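Local coordinates for uncharacterized hypothetical protein (Bacteroides uniformis, PDB 4EIU), which is of unknown function, a Bacteroides protein of the DUF3823 family whose N-terminal domain belongs to the transthyretin clan, at residues Ser9-Trp13 against Ile101-Val107; Phe114-Val120 against Gln133-Gly139; Gly121-Val125 against Met244-Pro249. All coordinates share one frame; numbering follows the deposited sequence. Where two conformers were deposited one is given.

From the N terminus, the chain opens with strand 10-18, and contact 1 closes a long loop when Ile101-Val107 comes back beside Ser9-Trp13, pairing two strands of one sheet in the N-terminal DUF3823 domain. Strand 104-111 is followed at once by strand 115-126, which serves both remaining contacts. Contact 2 closes a short loop, a hairpin with strand 129-138; contact 3 brings the sheet holding strand 115-126 against the one holding strand 239-247, at Met244-Pro249. These two cross along the chain and touch in space, Phe119 CD2 lying 3.5 Å from Met244 SE. Contact 1 stands apart, its centre about 33 Å from that of contact 2 and about 40 Å from that of contact 3.

Contact 1 of 3, residues Ser9-Trp13 against Ile101-Val107; sequences SETIW and ISGTTKV
Ile12 packs against Ile101 and Val107 on the buried face of this strand pair. Its CG1 is anti to the backbone N (chi1 -175°) and the chain stays extended, so that CD1 reaches both Ile101 CD1, at 3.9 Å, and Val107 CG2, at 4.1 Å. Ile12 also touches Val73 of strand 69-76 in the facing sheet, whose strand 91-101 ends at Ile101 with Tyr71 beside it. Beneath these side chains the backbones run parallel: Thr11 N donates to Gly103 O, Thr105 N to Thr11 O, Trp13 N to Thr105 O and Val107 N to Trp13 O. This is the parallel pairing of the first strand with strand 104-111 in a two-sheet domain of the transthyretin clan; Ser102 and Gly103 carry the chain from one sheet across to the other. Ser9 and Glu10 form a classic beta bulge opposite Ile66. Just there the Glu10 chain folds back at chi2 (-44°), and OE1 accepts Gly103 N at 2.9 Å through its anti lone pair, a bond bent to 146°. The other face is looser and more open. Thr11 and Thr104 stand next to each other on this face, CG2 to CG2 at 4.0 Å. Trp13 slants across Lys106, whose CB stays 4.2 Å from CE3 of the indole, while the lysine chain runs outward and its NZ hydrogen-bonds a triethylene glycol molecule probably left from crystallisation.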
loop_
_atom_site.group_PDB
_atom_site.type_symbol
_atom_site.label_atom_id
_atom_site.label_comp_id
_atom_site.label_asym_id
_atom_site.label_seq_id
_atom_site.Cartn_x
_atom_site.Cartn_y
_atom_site.Cartn_z
ATOM N N SER A 9 10.123 -21.344 -16.216
ATOM C CA SER A 9 11.493 -20.946 -15.926
ATOM C C SER A 9 11.805 -19.471 -16.140
ATOM O O SER A 9 12.930 -19.083 -15.932
ATOM C CB SER A 9 12.454 -21.796 -16.766
ATOM O OG SER A 9 11.943 -23.099 -16.914
ATOM N N GLU A 10 10.830 -18.634 -16.506
ATOM C CA GLU A 10 11.130 -17.241 -16.754
ATOM C C GLU A 10 10.842 -16.446 -15.493
ATOM O O GLU A 10 10.077 -16.895 -14.616
ATOM C CB GLU A 10 10.311 -16.698 -17.944
ATOM C CG GLU A 10 10.158 -17.610 -19.167
ATOM C CD GLU A 10 11.417 -18.307 -19.585
ATOM O OE1 GLU A 10 12.440 -17.635 -19.728
ATOM O OE2 GLU A 10 11.380 -19.528 -19.784
ATOM N N THR A 11 11.421 -15.250 -15.422
ATOM C CA THR A 11 11.298 -14.374 -14.265
ATOM C C THR A 11 10.749 -13.003 -14.633
ATOM O O THR A 11 11.192 -12.418 -15.606
ATOM C CB THR A 11 12.695 -14.124 -13.637
ATOM O OG1 THR A 11 13.189 -15.331 -13.110
ATOM C CG2 THR A 11 12.632 -13.109 -12.507
ATOM N N ILE A 12 9.819 -12.490 -13.834
ATOM C CA ILE A 12 9.447 -11.083 -13.869
ATOM C C ILE A 12 9.874 -10.425 -12.566
ATOM O O ILE A 12 9.665 -10.968 -11.479
ATOM C CB ILE A 12 7.939 -10.880 -14.142
ATOM C CG1 ILE A 12 7.607 -9.390 -14.303
ATOM C CG2 ILE A 12 7.078 -11.520 -13.053
ATOM C CD1 ILE A 12 6.185 -9.113 -14.755
ATOM N N TRP A 13 10.477 -9.248 -12.704
ATOM C CA TRP A 13 10.806 -8.370 -11.606
ATOM C C TRP A 13 10.130 -7.059 -11.870
ATOM O O TRP A 13 10.062 -6.585 -13.006
ATOM C CB TRP A 13 12.303 -8.207 -11.464
ATOM C CG TRP A 13 12.708 -7.244 -10.370
ATOM C CD1 TRP A 13 13.069 -7.555 -9.067
ATOM C CD2 TRP A 13 12.795 -5.779 -10.444
ATOM N NE1 TRP A 13 13.317 -6.428 -8.353
ATOM C CE2 TRP A 13 13.218 -5.333 -9.127
ATOM C CE3 TRP A 13 12.599 -4.823 -11.455
ATOM C CZ2 TRP A 13 13.419 -3.989 -8.831
ATOM C CZ3 TRP A 13 12.810 -3.485 -11.141
ATOM C CH2 TRP A 13 13.220 -3.080 -9.862
ATOM N N ILE A 101 7.117 -12.155 -21.329
ATOM C CA ILE A 101 7.952 -12.511 -20.159
ATOM C C ILE A 101 8.860 -13.620 -20.612
ATOM O O ILE A 101 8.373 -14.706 -20.959
ATOM C CB ILE A 101 7.155 -12.921 -18.908
ATOM C CG1 ILE A 101 6.223 -11.763 -18.496
ATOM C CG2 ILE A 101 8.141 -13.236 -17.766
ATOM C CD1 ILE A 101 5.388 -12.007 -17.271
ATOM N N SER A 102 10.165 -13.317 -20.653
ATOM C CA SER A 102 11.198 -14.189 -21.274
ATOM C C SER A 102 12.550 -13.874 -20.650
ATOM O O SER A 102 12.899 -12.707 -20.530
ATOM C CB SER A 102 11.292 -13.864 -22.757
ATOM O OG SER A 102 12.044 -14.827 -23.430
ATOM N N GLY A 103 13.327 -14.882 -20.257
ATOM C CA GLY A 103 14.574 -14.614 -19.504
ATOM C C GLY A 103 14.211 -13.934 -18.190
ATOM O O GLY A 103 13.411 -14.474 -17.421
ATOM N N THR A 104 14.803 -12.773 -17.925
ATOM C CA THR A 104 14.324 -11.867 -16.872
ATOM C C THR A 104 13.697 -10.646 -17.552
ATOM O O THR A 104 14.328 -10.023 -18.401
ATOM C CB THR A 104 15.457 -11.404 -15.913
ATOM O OG1 THR A 104 16.103 -12.542 -15.382
ATOM C CG2 THR A 104 14.889 -10.595 -14.734
ATOM N N THR A 105 12.467 -10.326 -17.180
ATOM C CA THR A 105 11.739 -9.204 -17.718
ATOM C C THR A 105 11.500 -8.275 -16.564
ATOM O O THR A 105 10.952 -8.685 -15.560
ATOM C CB THR A 105 10.396 -9.679 -18.267
ATOM O OG1 THR A 105 10.625 -10.541 -19.386
ATOM C CG2 THR A 105 9.521 -8.541 -18.693
ATOM N N LYS A 106 11.939 -7.029 -16.703
ATOM C CA LYS A 106 11.774 -5.984 -15.686
ATOM C C LYS A 106 10.656 -5.080 -16.087
ATOM O O LYS A 106 10.557 -4.722 -17.255
ATOM C CB LYS A 106 13.037 -5.153 -15.586
ATOM C CG LYS A 106 14.274 -5.882 -15.134
ATOM C CD LYS A 106 15.459 -4.960 -15.360
ATOM C CE LYS A 106 16.730 -5.451 -14.713
ATOM N NZ LYS A 106 17.912 -4.562 -14.983
ATOM N N VAL A 107 9.788 -4.686 -15.150
ATOM C CA VAL A 107 8.696 -3.782 -15.482
ATOM C C VAL A 107 8.667 -2.719 -14.383
ATOM O O VAL A 107 9.048 -2.966 -13.224
ATOM C CB VAL A 107 7.325 -4.465 -15.494
ATOM C CG1 VAL A 107 7.268 -5.495 -16.594
ATOM C CG2 VAL A 107 7.024 -5.103 -14.124
#

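Contact 2 of 3, residues Phe114-Val120 against Gln133-Gly139; sequences FLNVEFV and QVRVTRG
Glu118 and Arg135 form the charged pair of this hairpin, lying side by side on the same face of the sheet. Arg135 NH1 points nearly straight at Glu118 OE2 (171°), but at 3.4 Å the hydrogen bond in this salt bridge is weak. The carboxylate and guanidinium planes stand 77° apart, with the acid at the edge of the guanidinium, while Val120 CG2 sits over one face, 3.7 Å above the plane and towards the rim. The bend of the arginine at chi3 (-82°) turns the group back to both partners. A leucine in its place would probably leave the Glu118 carboxylate without its nearby positive charge and Val120 CG2 without the flat group beneath it. Among the backbone bonds, Asn116 and Thr137 exchange a pair, as do Glu118 and Arg135, the pattern of an antiparallel hairpin. Val120 N adds a bond to Gln133 O. At the other end Gly139 N meets Phe114 O at 2.9 Å from above the carbonyl plane. Water extends the polar network: one molecule joins Asn116 ND2 to Thr137 OG1, and another links Phe114 O with NH1 of Arg138, whose guanidinium also forms a salt bridge with Glu196 through NH2. The opposite face is apolar. Leu115 CD2 meets Val136 CG1 at 4.0 Å, Val117 CG1 meets Val134 CG1 at 3.9 Å, and Phe119 CE1 approaches Val134 CG2. These side chains face strands 162-170, 216-225 and 239-247 of a second sheet, while strand 202-206 continues the hairpin's own sheet beyond Val134.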
loop_
_atom_site.group_PDB
_atom_site.type_symbol
_atom_site.label_atom_id
_atom_site.label_comp_id
_atom_site.label_asym_id
_atom_site.label_seq_id
_atom_site.Cartn_x
_atom_site.Cartn_y
_atom_site.Cartn_z
ATOM N N PHE A 114 -2.617 6.987 -2.566
ATOM C CA PHE A 114 -3.613 7.835 -1.960
ATOM C C PHE A 114 -2.992 8.813 -0.956
ATOM O O PHE A 114 -3.393 9.969 -0.883
ATOM C CB PHE A 114 -4.642 6.992 -1.212
ATOM C CG PHE A 114 -5.363 5.989 -2.053
ATOM C CD1 PHE A 114 -5.801 6.310 -3.318
ATOM C CD2 PHE A 114 -5.647 4.735 -1.559
ATOM C CE1 PHE A 114 -6.497 5.388 -4.083
ATOM C CE2 PHE A 114 -6.339 3.807 -2.325
ATOM C CZ PHE A 114 -6.795 4.155 -3.582
ATOM N N LEU A 115 -2.033 8.321 -0.181
ATOM C CA LEU A 115 -1.396 9.043 0.949
ATOM C C LEU A 115 0.105 8.797 0.989
ATOM O O LEU A 115 0.582 7.735 0.585
ATOM C CB LEU A 115 -2.007 8.585 2.284
ATOM C CG LEU A 115 -3.533 8.748 2.496
ATOM C CD1 LEU A 115 -4.013 8.111 3.818
ATOM C CD2 LEU A 115 -3.947 10.233 2.489
ATOM N N ASN A 116 0.833 9.800 1.456
ATOM C CA ASN A 116 2.204 9.666 1.850
ATOM C C ASN A 116 2.260 9.741 3.357
ATOM O O ASN A 116 1.622 10.612 3.973
ATOM C CB ASN A 116 3.034 10.779 1.229
ATOM C CG ASN A 116 3.126 10.664 -0.271
ATOM O OD1 ASN A 116 3.180 9.567 -0.817
ATOM N ND2 ASN A 116 3.191 11.792 -0.943
ATOM N N VAL A 117 3.024 8.846 3.950
ATOM C CA VAL A 117 3.077 8.716 5.405
ATOM C C VAL A 117 4.522 8.629 5.832
ATOM O O VAL A 117 5.249 7.777 5.341
ATOM C CB VAL A 117 2.355 7.440 5.887
ATOM C CG1 VAL A 117 2.372 7.363 7.426
ATOM C CG2 VAL A 117 0.944 7.341 5.301
ATOM N N GLU A 118 4.938 9.497 6.752
ATOM C CA GLU A 118 6.329 9.505 7.200
ATOM C C GLU A 118 6.408 9.771 8.688
ATOM O O GLU A 118 5.503 10.376 9.276
ATOM C CB GLU A 118 7.115 10.588 6.456
ATOM C CG GLU A 118 6.576 11.999 6.719
ATOM C CD GLU A 118 7.067 13.036 5.729
ATOM O OE1 GLU A 118 8.299 13.092 5.494
ATOM O OE2 GLU A 118 6.221 13.818 5.216
ATOM N N PHE A 119 7.502 9.325 9.288
ATOM C CA PHE A 119 7.871 9.785 10.638
ATOM C C PHE A 119 8.535 11.152 10.551
ATOM O O PHE A 119 9.197 11.458 9.564
ATOM C CB PHE A 119 8.820 8.800 11.288
ATOM C CG PHE A 119 8.171 7.514 11.694
ATOM C CD1 PHE A 119 7.182 7.501 12.684
ATOM C CD2 PHE A 119 8.555 6.311 11.110
ATOM C CE1 PHE A 119 6.598 6.310 13.091
ATOM C CE2 PHE A 119 7.968 5.117 11.502
ATOM C CZ PHE A 119 6.990 5.110 12.494
ATOM N N VAL A 120 8.355 11.984 11.571
ATOM C CA VAL A 120 9.022 13.277 11.596
ATOM C C VAL A 120 10.215 13.220 12.541
ATOM O O VAL A 120 11.343 13.439 12.106
ATOM C CB VAL A 120 8.067 14.420 11.972
ATOM C CG1 VAL A 120 8.834 15.737 12.048
ATOM C CG2 VAL A 120 6.957 14.497 10.940
ATOM N N GLN A 133 6.101 11.000 16.129
ATOM C CA GLN A 133 5.427 12.013 15.324
ATOM C C GLN A 133 5.234 11.488 13.895
ATOM O O GLN A 133 6.212 11.132 13.214
ATOM C CB GLN A 133 6.250 13.305 15.303
ATOM C CG GLN A 133 6.522 13.886 16.687
ATOM C CD GLN A 133 5.255 14.405 17.344
ATOM O OE1 GLN A 133 4.642 13.730 18.173
ATOM N NE2 GLN A 133 4.843 15.598 16.955
ATOM N N VAL A 134 3.976 11.414 13.456
ATOM C CA VAL A 134 3.622 10.924 12.112
ATOM C C VAL A 134 3.046 12.062 11.284
ATOM O O VAL A 134 2.217 12.843 11.782
ATOM C CB VAL A 134 2.590 9.767 12.156
ATOM C CG1 VAL A 134 2.199 9.331 10.745
ATOM C CG2 VAL A 134 3.159 8.565 12.902
ATOM N N ARG A 135 3.470 12.166 10.023
ATOM C CA ARG A 135 2.893 13.173 9.130
ATOM C C ARG A 135 2.215 12.498 7.938
ATOM O O ARG A 135 2.871 11.818 7.163
ATOM C CB ARG A 135 3.948 14.170 8.660
ATOM C CG ARG A 135 3.349 15.298 7.831
ATOM C CD ARG A 135 4.367 15.990 6.944
ATOM N NE ARG A 135 5.095 16.960 7.716
ATOM C CZ ARG A 135 6.407 16.979 7.970
ATOM N NH1 ARG A 135 7.262 16.086 7.488
ATOM N NH2 ARG A 135 6.867 17.952 8.724
ATOM N N VAL A 136 0.901 12.695 7.798
ATOM C CA VAL A 136 0.148 12.182 6.649
ATOM C C VAL A 136 -0.193 13.298 5.658
ATOM O O VAL A 136 -0.730 14.357 6.028
ATOM C CB VAL A 136 -1.135 11.452 7.093
ATOM C CG1 VAL A 136 -1.917 10.916 5.878
ATOM C CG2 VAL A 136 -0.782 10.330 8.070
ATOM N N THR A 137 0.111 13.062 4.390
ATOM C CA THR A 137 -0.279 13.994 3.308
ATOM C C THR A 137 -0.907 13.248 2.146
ATOM O O THR A 137 -0.728 12.038 2.000
ATOM C CB THR A 137 0.933 14.822 2.786
ATOM O OG1 THR A 137 2.012 13.936 2.493
ATOM C CG2 THR A 137 1.415 15.885 3.819
ATOM N N ARG A 138 -1.650 13.962 1.306
ATOM C CA ARG A 138 -2.200 13.377 0.075
ATOM C C ARG A 138 -1.091 12.937 -0.880
ATOM O O ARG A 138 -0.152 13.681 -1.114
ATOM C CB ARG A 138 -3.096 14.389 -0.627
ATOM C CG ARG A 138 -4.339 14.784 0.141
ATOM C CD ARG A 138 -5.301 13.615 0.310
ATOM N NE ARG A 138 -6.500 14.015 1.042
ATOM C CZ ARG A 138 -7.444 13.159 1.434
ATOM N NH1 ARG A 138 -7.346 11.896 1.125
ATOM N NH2 ARG A 138 -8.510 13.562 2.115
ATOM N N GLY A 139 -1.187 11.736 -1.424
ATOM C CA GLY A 139 -0.170 11.261 -2.357
ATOM C C GLY A 139 -0.491 11.696 -3.785
ATOM O O GLY A 139 0.381 11.668 -4.663
HETATM O O HOH W 1 -6.004 10.629 -1.152
HETATM O O HOH W 2 3.005 11.918 -4.131
HETATM O O HOH W 3 3.360 14.541 0.406
HETATM O O HOH W 4 3.532 12.940 4.672
#

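Contact 3 of 3, residues Gly121-Val125 against Met244-Pro249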
loop_
_atom_site.group_PDB
_atom_site.type_symbol
_atom_site.label_atom_id
_atom_site.label_comp_id
_atom_site.label_asym_id
_atom_site.label_seq_id
_atom_site.Cartn_x
_atom_site.Cartn_y
_atom_site.Cartn_z
ATOM N N GLY A 121 9.993 12.893 13.809
ATOM C CA GLY A 121 11.134 12.801 14.743
ATOM C C GLY A 121 11.758 11.419 14.810
ATOM O O GLY A 121 11.434 10.546 14.029
ATOM N N ASN A 122 12.669 11.236 15.758
ATOM C CA ASN A 122 13.023 9.906 16.256
ATOM C C ASN A 122 12.007 9.547 17.332
ATOM O O ASN A 122 11.697 10.386 18.173
ATOM C CB ASN A 122 14.412 9.907 16.895
ATOM C CG ASN A 122 15.518 9.987 15.874
ATOM O OD1 ASN A 122 15.572 9.189 14.943
ATOM N ND2 ASN A 122 16.408 10.957 16.040
ATOM N N PRO A 123 11.476 8.315 17.319
ATOM C CA PRO A 123 10.532 7.952 18.385
ATOM C C PRO A 123 11.142 7.979 19.803
ATOM O O PRO A 123 12.060 7.224 20.071
ATOM C CB PRO A 123 10.112 6.525 18.001
ATOM C CG PRO A 123 10.270 6.473 16.509
ATOM C CD PRO A 123 11.468 7.334 16.212
ATOM N N GLN A 124 10.655 8.858 20.681
ATOM C CA GLN A 124 11.063 8.866 22.103
ATOM C C GLN A 124 10.538 7.600 22.791
ATOM O O GLN A 124 9.448 7.150 22.481
ATOM C CB GLN A 124 10.443 10.057 22.848
ATOM C CG GLN A 124 10.913 11.456 22.477
ATOM C CD GLN A 124 10.095 12.545 23.184
ATOM O OE1 GLN A 124 9.278 13.218 22.559
ATOM N NE2 GLN A 124 10.302 12.710 24.492
ATOM N N VAL A 125 11.283 7.052 23.747
ATOM C CA VAL A 125 10.794 5.952 24.602
ATOM C C VAL A 125 10.909 6.358 26.073
ATOM O O VAL A 125 11.918 6.932 26.485
ATOM C CB VAL A 125 11.598 4.646 24.383
ATOM C CG1 VAL A 125 11.053 3.516 25.254
ATOM C CG2 VAL A 125 11.589 4.248 22.911
HETATM N N MSE A 244 11.357 1.955 11.423
HETATM C CA MSE A 244 12.440 2.470 12.221
HETATM C C MSE A 244 12.693 1.518 13.376
HETATM O O MSE A 244 11.756 0.924 13.934
HETATM C CB MSE A 244 12.120 3.866 12.740
HETATM C CG MSE A 244 12.024 4.921 11.648
HETATM SE SE MSE A 244 11.781 6.666 12.442
HETATM C CE MSE A 244 13.577 7.204 12.895
ATOM N N GLU A 245 13.971 1.352 13.696
ATOM C CA GLU A 245 14.393 0.533 14.821
ATOM C C GLU A 245 14.387 1.391 16.057
ATOM O O GLU A 245 14.890 2.509 16.032
ATOM C CB GLU A 245 15.795 0.000 14.577
ATOM C CG GLU A 245 16.267 -0.986 15.626
ATOM C CD GLU A 245 17.697 -1.405 15.397
ATOM O OE1 GLU A 245 17.987 -1.889 14.289
ATOM O OE2 GLU A 245 18.516 -1.226 16.308
ATOM N N VAL A 246 13.823 0.858 17.141
ATOM C CA VAL A 246 13.769 1.547 18.416
ATOM C C VAL A 246 14.338 0.679 19.533
ATOM O O VAL A 246 13.881 -0.439 19.775
ATOM C CB VAL A 246 12.336 1.928 18.802
ATOM C CG1 VAL A 246 12.350 2.738 20.103
ATOM C CG2 VAL A 246 11.687 2.715 17.666
ATOM N N LEU A 247 15.335 1.207 20.221
ATOM C CA LEU A 247 15.957 0.470 21.305
ATOM C C LEU A 247 15.267 0.937 22.590
ATOM O O LEU A 247 15.318 2.127 22.922
ATOM C CB LEU A 247 17.464 0.741 21.320
ATOM C CG LEU A 247 18.289 0.266 20.104
ATOM C CD1 LEU A 247 17.829 0.847 18.767
ATOM C CD2 LEU A 247 19.764 0.588 20.330
ATOM N N ILE A 248 14.632 0.007 23.308
ATOM C CA ILE A 248 13.939 0.319 24.573
ATOM C C ILE A 248 14.875 0.422 25.792
ATOM O O ILE A 248 15.469 -0.582 26.219
ATOM C CB ILE A 248 12.854 -0.727 24.882
ATOM C CG1 ILE A 248 11.754 -0.655 23.816
ATOM C CG2 ILE A 248 12.281 -0.485 26.281
ATOM C CD1 ILE A 248 10.830 -1.859 23.772
ATOM N N PRO A 249 14.995 1.630 26.388
ATOM C CA PRO A 249 15.902 1.768 27.531
ATOM C C PRO A 249 15.470 0.982 28.774
ATOM O O PRO A 249 14.283 0.843 29.072
ATOM C CB PRO A 249 15.880 3.274 27.839
ATOM C CG PRO A 249 15.205 3.927 26.698
ATOM C CD PRO A 249 14.301 2.902 26.097
ATOM O OXT PRO A 249 16.311 0.457 29.505
#
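The Asn122 carboxamide and the Pro123 ring both meet the side chain of Met244, a selenomethionine here. The amide oxygen OD1 comes to 3.5 Å from the methyl CE, the two side chains crossing at about a right angle. In the proline ring CD touches SE, at 3.8 Å, while CB leans on Val246 CG2 at 4.1 Å. The contact packs two sheets of a beta sandwich face to face near one end: strand 115-126 of a three-stranded sheet, strand 239-247 at the edge of a four-stranded one, meeting through side chains with no hydrogen bond between the segments. With Met244 extended at chi2, SE reaches the proline ring, and the turn at chi3 (83°) swings CE towards Asn122 OD1. Within their own sheet Met244 and Val246 lie beside Val219 of the adjoining strand 216-225, and Val246 also touches Val217. Val125 is wedged between Val246 and the C-terminal Pro249. Its two methyls divide the work: CG1, anti to the backbone N (chi1 -179°), meets the Pro249 ring, and CG2 turns to Val246. Packing is tight at both points, with Val125 CG1 at 3.4 Å from Pro249 CD and Val125 CG2 at 3.3 Å from Val246 CG1.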